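Local coordinates for protein endonuclease V (Streptomyces avermitilis, PDB 3GOC) that probably repairs deaminated DNA, as a magnesium-dependent endonuclease that nicks the strand at the second phosphodiester bond 3' to a deoxyinosine, at residues A[117-122]-A[146-151]; A[137-142]-A[194-199]; A[151-154]-A[160-163]. All blocks are in the same frame, centred on the assembly; numbering follows the deposited sequence.

In the fold
All three contacts involve the mixed sheet of this RNase H-like enzyme or the loops at its margin. Contact 2 is the most buried: it packs helix 193-202 on strand 138-142, the side chains of Ile-139 and the magnesium ligand Asp-114 being about 10 Å apart. From that strand the chain runs on to segment 146-151, which in contact 1 meets the loop following strand 110-114; there the side chain of Phe-146 is about 13 Å from a bound magnesium ion. Contact 3 shares Glu-151 with contact 1 and closes the loop back into strand 160-165, away from the annotated sites. The centre of contact 1 lies about 13 Å from that of contact 3 and about 15 Å from that of contact 2.

Contact 1: A[117-122]-A[146-151]; sequences GVAHPR and FTFSYE
Phe-148 pushes the far end of its ring against the backbone of Ala-119. CZ lies 3.3 Å from Ala-119 C, and the neighbouring CE1 is 3.7 Å from Ala-119 CB, so one small residue meets the ring with both its methyl and its peptide. The next peptide joins in, His-120 N being 3.6 Å from Phe-148 CZ. In Phe-148, CG stands anti to the carbonyl carbon and beside the backbone N (chi1 -52°), and the ring reaches across to the loop. A second, looser touch links Pro-121 CD to Phe-146 CE1 at 4.5 Å, while Phe-148 CZ sits in plane at the edge of the Phe-146 ring.

Ala-119 is the centre of an inverse gamma turn, closed by a weak bond from His-120 N to Val-118 O; a methyl here leaves room for the aromatic ring. Farther along, Arg-122 N donates to His-120 ND1 (2.8 Å), approaching 36° out of the imidazole plane, and His-120 NE2 is bonded to Gly-87 O. Leu-163, Ala-165 and Val-170 pack round Phe-148. An alanine in place of Phe-148 would probably open a gap between these residues and the turn, leaving Ala-119 without its aromatic neighbour. Within the RNase H-like fold, the contact ties the loop between strand 110-114 and helix 126-134 to the residues leading into the short strand 149-150, outermost in this chain's sheet.

Contact 2: A[137-142]-A[194-199]; sequences PTIGVA and DHACAH
His-199 supplies the flat group next to the contact, but the imidazole itself stays beyond contact distance of Ile-139: the methylene does the touching, with His-199 CB 4.4 Å from Ile-139 CD1. The ring leads on from there to Pro-35, its NE2 hydrogen-bonded to Pro-35 O, which satisfies a polar atom of a buried side chain. The other imidazole of the helix, that of His-195, leads away from the strand, its ND1 bonded to Asp-192 OD1.

Aliphatic contact carries the rest. Ile-139 CG2 meets Ala-196 CB methyl to methyl at 3.8 Å, and these two residues also bring the backbones nearest, with 6.3 Å from Ile-139 CA to Ala-196 CA. At the other end of the isoleucine, CD1 comes 3.9 Å from Ala-196 O, an oxygen that also has Thr-200 OG1 as a partner. Both branches are used because chi1 is 65°: CG1 takes the crowded position between backbone N and carbonyl carbon, while CG2 stands beside the N. An extended chi2 of 171° then carries CD1 on toward His-199. A beta-branched residue suits a strand and spreads over the helix surface, whereas alanine lets the helix come close; Val-185 of the adjoining strand packs on Ala-196 as well.

No hydrogen bond crosses the interface. Strand 138-142 runs between the parallel strand 110-114 and the antiparallel strand 183-189, and helix 193-202 lies over it, an alpha-on-beta layer of the RNase H-like fold.

Contact 3: A[151-154]-A[160-163]; sequences EDPG and AAPL
Apolar contact centres on Pro-153 and Ala-161, whose CB atoms lie 3.8 Å apart and whose CA atoms are the nearest pair between the segments. Pro-153 CB also rests 3.6 Å from Ala-160 C, so the proline's methylene touches the strand's backbone as well as its methyl. The ring fixes phi of Pro-153 at -72°, and with psi at 171° the chain stays extended, running on past Ala-160. A proline, whose nitrogen carries no hydrogen, suits a spot where waters rather than direct bonds join the segments, and its ring gives Ala-161 an apolar surface; the small alanine allows the close approach.

A polar atom meets an apolar one where Glu-151 O lies 3.2 Å from Ala-161 CB. The carboxylate takes no part, because the end of the Glu-151 side chain leads away.

Water does the hydrogen bonding. One molecule accepts from Glu-151 N (2.9 Å) and donates to Pro-162 O (2.7 Å). Another accepts from Gly-154 N (2.8 Å) and donates to Ala-160 O (2.7 Å). The two bridges flank the Pro-153 and Ala-161 pair along the chain.

Arg-175 holds the loop further, its guanidinium bonded to Pro-153 O and Gly-154 O, and Ala-160 N is bonded to Glu-23 OE1 of the second subunit. The contact packs the loop after strand 149-150 on the start of strand 160-165, which pairs antiparallel with strand 168-174, Ala-161 with Ala-173.

Contact 1: A[117-122]-A[146-151]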
loop_
_atom_site.group_PDB
_atom_site.type_symbol
_atom_site.label_atom_id
_atom_site.label_comp_id
_atom_site.label_asym_id
_atom_site.label_seq_id
_atom_site.Cartn_x
_atom_site.Cartn_y
_atom_site.Cartn_z
ATOM N N GLY A 117 7.440 10.320 13.919
ATOM C CA GLY A 117 7.153 9.496 15.079
ATOM C C GLY A 117 8.473 9.253 15.802
ATOM O O GLY A 117 8.984 10.138 16.485
ATOM N N VAL A 118 9.042 8.061 15.645
ATOM C CA VAL A 118 10.310 7.735 16.295
ATOM C C VAL A 118 11.488 8.531 15.724
ATOM O O VAL A 118 12.550 8.628 16.354
ATOM C CB VAL A 118 10.615 6.224 16.193
ATOM C CG1 VAL A 118 9.548 5.434 16.934
ATOM C CG2 VAL A 118 10.667 5.803 14.741
ATOM N N ALA A 119 11.309 9.094 14.531
ATOM C CA ALA A 119 12.351 9.907 13.893
ATOM C C ALA A 119 12.288 11.253 14.596
ATOM O O ALA A 119 11.741 12.228 14.074
ATOM C CB ALA A 119 12.055 10.066 12.398
ATOM N N HIS A 120 12.878 11.289 15.781
ATOM C CA HIS A 120 12.852 12.467 16.631
ATOM C C HIS A 120 14.059 12.418 17.566
ATOM O O HIS A 120 14.523 11.337 17.922
ATOM C CB HIS A 120 11.525 12.431 17.402
ATOM C CG HIS A 120 11.374 13.494 18.442
ATOM N ND1 HIS A 120 11.853 13.351 19.726
ATOM C CD2 HIS A 120 10.767 14.703 18.398
ATOM C CE1 HIS A 120 11.548 14.427 20.429
ATOM N NE2 HIS A 120 10.890 15.263 19.646
ATOM N N PRO A 121 14.595 13.589 17.956
ATOM C CA PRO A 121 15.756 13.641 18.850
ATOM C C PRO A 121 15.636 12.754 20.090
ATOM O O PRO A 121 16.634 12.218 20.570
ATOM C CB PRO A 121 15.870 15.133 19.187
ATOM C CG PRO A 121 14.490 15.681 18.897
ATOM C CD PRO A 121 14.124 14.947 17.643
ATOM N N ARG A 122 14.419 12.601 20.603
ATOM C CA ARG A 122 14.193 11.757 21.767
ATOM C C ARG A 122 13.328 10.556 21.410
ATOM O O ARG A 122 12.728 9.919 22.280
ATOM C CB ARG A 122 13.542 12.557 22.901
ATOM C CG ARG A 122 14.542 13.208 23.846
ATOM C CD ARG A 122 13.839 13.877 25.016
ATOM N NE ARG A 122 14.468 13.557 26.295
ATOM C CZ ARG A 122 15.693 13.935 26.648
ATOM N NH1 ARG A 122 16.435 14.655 25.819
ATOM N NH2 ARG A 122 16.171 13.597 27.837
ATOM N N PHE A 146 14.289 16.542 7.762
ATOM C CA PHE A 146 14.736 17.189 8.989
ATOM C C PHE A 146 16.265 17.136 8.973
ATOM O O PHE A 146 16.889 17.479 7.971
ATOM C CB PHE A 146 14.198 16.448 10.218
ATOM C CG PHE A 146 14.403 17.189 11.511
ATOM C CD1 PHE A 146 14.801 16.511 12.660
ATOM C CD2 PHE A 146 14.188 18.564 11.582
ATOM C CE1 PHE A 146 14.991 17.194 13.865
ATOM C CE2 PHE A 146 14.372 19.257 12.781
ATOM C CZ PHE A 146 14.774 18.570 13.924
ATOM N N THR A 147 16.865 16.685 10.069
ATOM C CA THR A 147 18.315 16.597 10.149
ATOM C C THR A 147 18.821 15.163 9.951
ATOM O O THR A 147 19.996 14.873 10.173
ATOM C CB THR A 147 18.809 17.129 11.507
ATOM O OG1 THR A 147 20.241 17.159 11.522
ATOM C CG2 THR A 147 18.306 16.240 12.633
ATOM N N PHE A 148 17.934 14.271 9.523
ATOM C CA PHE A 148 18.300 12.878 9.308
ATOM C C PHE A 148 18.959 12.672 7.945
ATOM O O PHE A 148 18.790 13.481 7.032
ATOM C CB PHE A 148 17.055 11.992 9.434
ATOM C CG PHE A 148 16.292 12.211 10.709
ATOM C CD1 PHE A 148 14.979 12.682 10.679
ATOM C CD2 PHE A 148 16.899 11.981 11.945
ATOM C CE1 PHE A 148 14.281 12.921 11.859
ATOM C CE2 PHE A 148 16.211 12.216 13.132
ATOM C CZ PHE A 148 14.900 12.689 13.094
ATOM N N SER A 149 19.714 11.587 7.811
ATOM C CA SER A 149 20.395 11.302 6.558
ATOM C C SER A 149 19.842 10.047 5.904
ATOM O O SER A 149 19.212 9.216 6.557
ATOM C CB SER A 149 21.891 11.123 6.801
ATOM O OG SER A 149 22.138 9.942 7.539
ATOM N N TYR A 150 20.086 9.914 4.609
ATOM C CA TYR A 150 19.608 8.758 3.877
ATOM C C TYR A 150 20.264 8.665 2.514
ATOM O O TYR A 150 20.659 9.675 1.928
ATOM C CB TYR A 150 18.085 8.843 3.707
ATOM C CG TYR A 150 17.629 9.954 2.780
ATOM C CD1 TYR A 150 17.295 9.686 1.453
ATOM C CD2 TYR A 150 17.531 11.271 3.233
ATOM C CE1 TYR A 150 16.867 10.701 0.598
ATOM C CE2 TYR A 150 17.110 12.298 2.383
ATOM C CZ TYR A 150 16.778 12.002 1.069
ATOM O OH TYR A 150 16.344 13.001 0.226
ATOM N N GLU A 151 20.393 7.436 2.031
ATOM C CA GLU A 151 20.945 7.177 0.710
ATOM C C GLU A 151 19.737 7.278 -0.212
ATOM O O GLU A 151 18.627 6.917 0.185
ATOM C CB GLU A 151 21.511 5.755 0.630
ATOM C CG GLU A 151 22.676 5.472 1.564
ATOM C CD GLU A 151 23.972 6.114 1.106
ATOM O OE1 GLU A 151 25.007 5.916 1.781
ATOM O OE2 GLU A 151 23.960 6.816 0.072
#

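Contact 2: A[137-142]-A[194-199]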
loop_
_atom_site.group_PDB
_atom_site.type_symbol
_atom_site.label_atom_id
_atom_site.label_comp_id
_atom_site.label_asym_id
_atom_site.label_seq_id
_atom_site.Cartn_x
_atom_site.Cartn_y
_atom_site.Cartn_z
ATOM N N PRO A 137 -3.065 3.039 16.566
ATOM C CA PRO A 137 -1.961 2.863 15.622
ATOM C C PRO A 137 -1.712 4.196 14.930
ATOM O O PRO A 137 -2.648 4.840 14.454
ATOM C CB PRO A 137 -2.504 1.828 14.643
ATOM C CG PRO A 137 -3.481 1.060 15.457
ATOM C CD PRO A 137 -4.177 2.133 16.236
ATOM N N THR A 138 -0.453 4.608 14.872
ATOM C CA THR A 138 -0.109 5.869 14.226
ATOM C C THR A 138 1.220 5.782 13.497
ATOM O O THR A 138 2.095 4.996 13.861
ATOM C CB THR A 138 0.051 7.014 15.244
ATOM O OG1 THR A 138 1.229 6.780 16.026
ATOM C CG2 THR A 138 -1.151 7.106 16.157
ATOM N N ILE A 139 1.362 6.596 12.460
ATOM C CA ILE A 139 2.611 6.675 11.717
ATOM C C ILE A 139 2.795 8.126 11.335
ATOM O O ILE A 139 1.866 8.933 11.421
ATOM C CB ILE A 139 2.625 5.843 10.404
ATOM C CG1 ILE A 139 1.617 6.401 9.402
ATOM C CG2 ILE A 139 2.360 4.380 10.715
ATOM C CD1 ILE A 139 1.727 5.763 8.026
ATOM N N GLY A 140 4.009 8.456 10.929
ATOM C CA GLY A 140 4.285 9.803 10.487
ATOM C C GLY A 140 4.818 9.751 9.064
ATOM O O GLY A 140 5.535 8.824 8.689
ATOM N N VAL A 141 4.424 10.725 8.254
ATOM C CA VAL A 141 4.920 10.843 6.893
ATOM C C VAL A 141 5.268 12.314 6.769
ATOM O O VAL A 141 4.407 13.181 6.934
ATOM C CB VAL A 141 3.874 10.472 5.823
ATOM C CG1 VAL A 141 4.491 10.657 4.437
ATOM C CG2 VAL A 141 3.427 9.022 5.996
ATOM N N ALA A 142 6.539 12.593 6.502
ATOM C CA ALA A 142 7.024 13.969 6.402
ATOM C C ALA A 142 7.547 14.322 5.021
ATOM O O ALA A 142 8.044 13.462 4.298
ATOM C CB ALA A 142 8.108 14.202 7.443
ATOM N N ASP A 194 7.385 -1.772 7.689
ATOM C CA ASP A 194 6.856 -2.336 6.455
ATOM C C ASP A 194 5.407 -1.899 6.265
ATOM O O ASP A 194 5.014 -1.500 5.169
ATOM C CB ASP A 194 6.944 -3.866 6.474
ATOM C CG ASP A 194 8.307 -4.374 6.061
ATOM O OD1 ASP A 194 9.181 -3.547 5.723
ATOM O OD2 ASP A 194 8.513 -5.610 6.065
ATOM N N HIS A 195 4.616 -1.962 7.334
ATOM C CA HIS A 195 3.218 -1.559 7.239
ATOM C C HIS A 195 3.078 -0.054 7.066
ATOM O O HIS A 195 2.179 0.411 6.366
ATOM C CB HIS A 195 2.418 -2.015 8.463
ATOM C CG HIS A 195 2.027 -3.458 8.425
ATOM N ND1 HIS A 195 2.935 -4.480 8.610
ATOM C CD2 HIS A 195 0.832 -4.056 8.198
ATOM C CE1 HIS A 195 2.318 -5.642 8.498
ATOM N NE2 HIS A 195 1.041 -5.414 8.248
ATOM N N ALA A 196 3.958 0.708 7.707
ATOM C CA ALA A 196 3.908 2.158 7.565
ATOM C C ALA A 196 4.141 2.509 6.095
ATOM O O ALA A 196 3.474 3.381 5.539
ATOM C CB ALA A 196 4.970 2.823 8.441
ATOM N N CYS A 197 5.098 1.834 5.468
ATOM C CA CYS A 197 5.384 2.077 4.060
ATOM C C CYS A 197 4.212 1.649 3.186
ATOM O O CYS A 197 3.847 2.349 2.239
ATOM C CB CYS A 197 6.636 1.321 3.633
ATOM S SG CYS A 197 8.149 2.068 4.238
ATOM N N ALA A 198 3.623 0.497 3.501
ATOM C CA ALA A 198 2.493 -0.011 2.738
ATOM C C ALA A 198 1.329 0.970 2.782
ATOM O O ALA A 198 0.691 1.231 1.766
ATOM C CB ALA A 198 2.060 -1.373 3.284
ATOM N N HIS A 199 1.052 1.528 3.956
ATOM C CA HIS A 199 -0.045 2.485 4.064
ATOM C C HIS A 199 0.274 3.757 3.293
ATOM O O HIS A 199 -0.584 4.324 2.616
ATOM C CB HIS A 199 -0.324 2.815 5.533
ATOM C CG HIS A 199 -1.223 1.822 6.203
ATOM N ND1 HIS A 199 -2.592 1.831 6.036
ATOM C CD2 HIS A 199 -0.947 0.755 6.987
ATOM C CE1 HIS A 199 -3.120 0.807 6.688
ATOM N NE2 HIS A 199 -2.142 0.139 7.273
#

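Contact 3: A[151-154]-A[160-163]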
loop_
_atom_site.group_PDB
_atom_site.type_symbol
_atom_site.label_atom_id
_atom_site.label_comp_id
_atom_site.label_asym_id
_atom_site.label_seq_id
_atom_site.Cartn_x
_atom_site.Cartn_y
_atom_site.Cartn_z
ATOM N N GLU A 151 20.393 7.436 2.031
ATOM C CA GLU A 151 20.945 7.177 0.710
ATOM C C GLU A 151 19.737 7.278 -0.212
ATOM O O GLU A 151 18.627 6.917 0.185
ATOM C CB GLU A 151 21.511 5.755 0.630
ATOM C CG GLU A 151 22.676 5.472 1.564
ATOM C CD GLU A 151 23.972 6.114 1.106
ATOM O OE1 GLU A 151 25.007 5.916 1.781
ATOM O OE2 GLU A 151 23.960 6.816 0.072
ATOM N N ASP A 152 19.932 7.771 -1.429
ATOM C CA ASP A 152 18.818 7.873 -2.365
ATOM C C ASP A 152 18.203 6.497 -2.596
ATOM O O ASP A 152 18.900 5.553 -2.959
ATOM C CB ASP A 152 19.282 8.432 -3.715
ATOM C CG ASP A 152 19.674 9.889 -3.643
ATOM O OD1 ASP A 152 18.852 10.699 -3.166
ATOM O OD2 ASP A 152 20.799 10.225 -4.075
ATOM N N PRO A 153 16.889 6.360 -2.371
ATOM C CA PRO A 153 16.252 5.059 -2.588
ATOM C C PRO A 153 16.160 4.798 -4.092
ATOM O O PRO A 153 16.445 5.689 -4.894
ATOM C CB PRO A 153 14.875 5.238 -1.948
ATOM C CG PRO A 153 14.594 6.691 -2.170
ATOM C CD PRO A 153 15.924 7.338 -1.843
ATOM N N GLY A 154 15.778 3.584 -4.475
ATOM C CA GLY A 154 15.645 3.275 -5.887
ATOM C C GLY A 154 14.718 4.281 -6.542
ATOM O O GLY A 154 13.881 4.898 -5.876
ATOM N N ALA A 160 12.638 2.101 -1.191
ATOM C CA ALA A 160 12.872 2.715 0.101
ATOM C C ALA A 160 14.348 2.659 0.463
ATOM O O ALA A 160 15.140 1.954 -0.170
ATOM C CB ALA A 160 12.045 1.999 1.174
ATOM N N ALA A 161 14.711 3.417 1.486
ATOM C CA ALA A 161 16.079 3.443 1.977
ATOM C C ALA A 161 16.001 3.851 3.438
ATOM O O ALA A 161 15.096 4.576 3.842
ATOM C CB ALA A 161 16.908 4.446 1.186
ATOM N N PRO A 162 16.936 3.371 4.256
ATOM C CA PRO A 162 16.933 3.718 5.676
ATOM C C PRO A 162 17.099 5.218 5.931
ATOM O O PRO A 162 17.905 5.888 5.278
ATOM C CB PRO A 162 18.118 2.921 6.224
ATOM C CG PRO A 162 18.175 1.732 5.312
ATOM C CD PRO A 162 17.961 2.356 3.963
ATOM N N LEU A 163 16.313 5.745 6.867
ATOM C CA LEU A 163 16.413 7.149 7.262
ATOM C C LEU A 163 17.178 7.059 8.579
ATOM O O LEU A 163 16.726 6.402 9.515
ATOM C CB LEU A 163 15.024 7.751 7.493
ATOM C CG LEU A 163 15.005 9.250 7.811
ATOM C CD1 LEU A 163 15.589 10.043 6.643
ATOM C CD2 LEU A 163 13.570 9.696 8.092
HETATM O O HOH W 1 20.023 5.172 3.804
HETATM O O HOH W 2 15.691 1.371 -2.736
#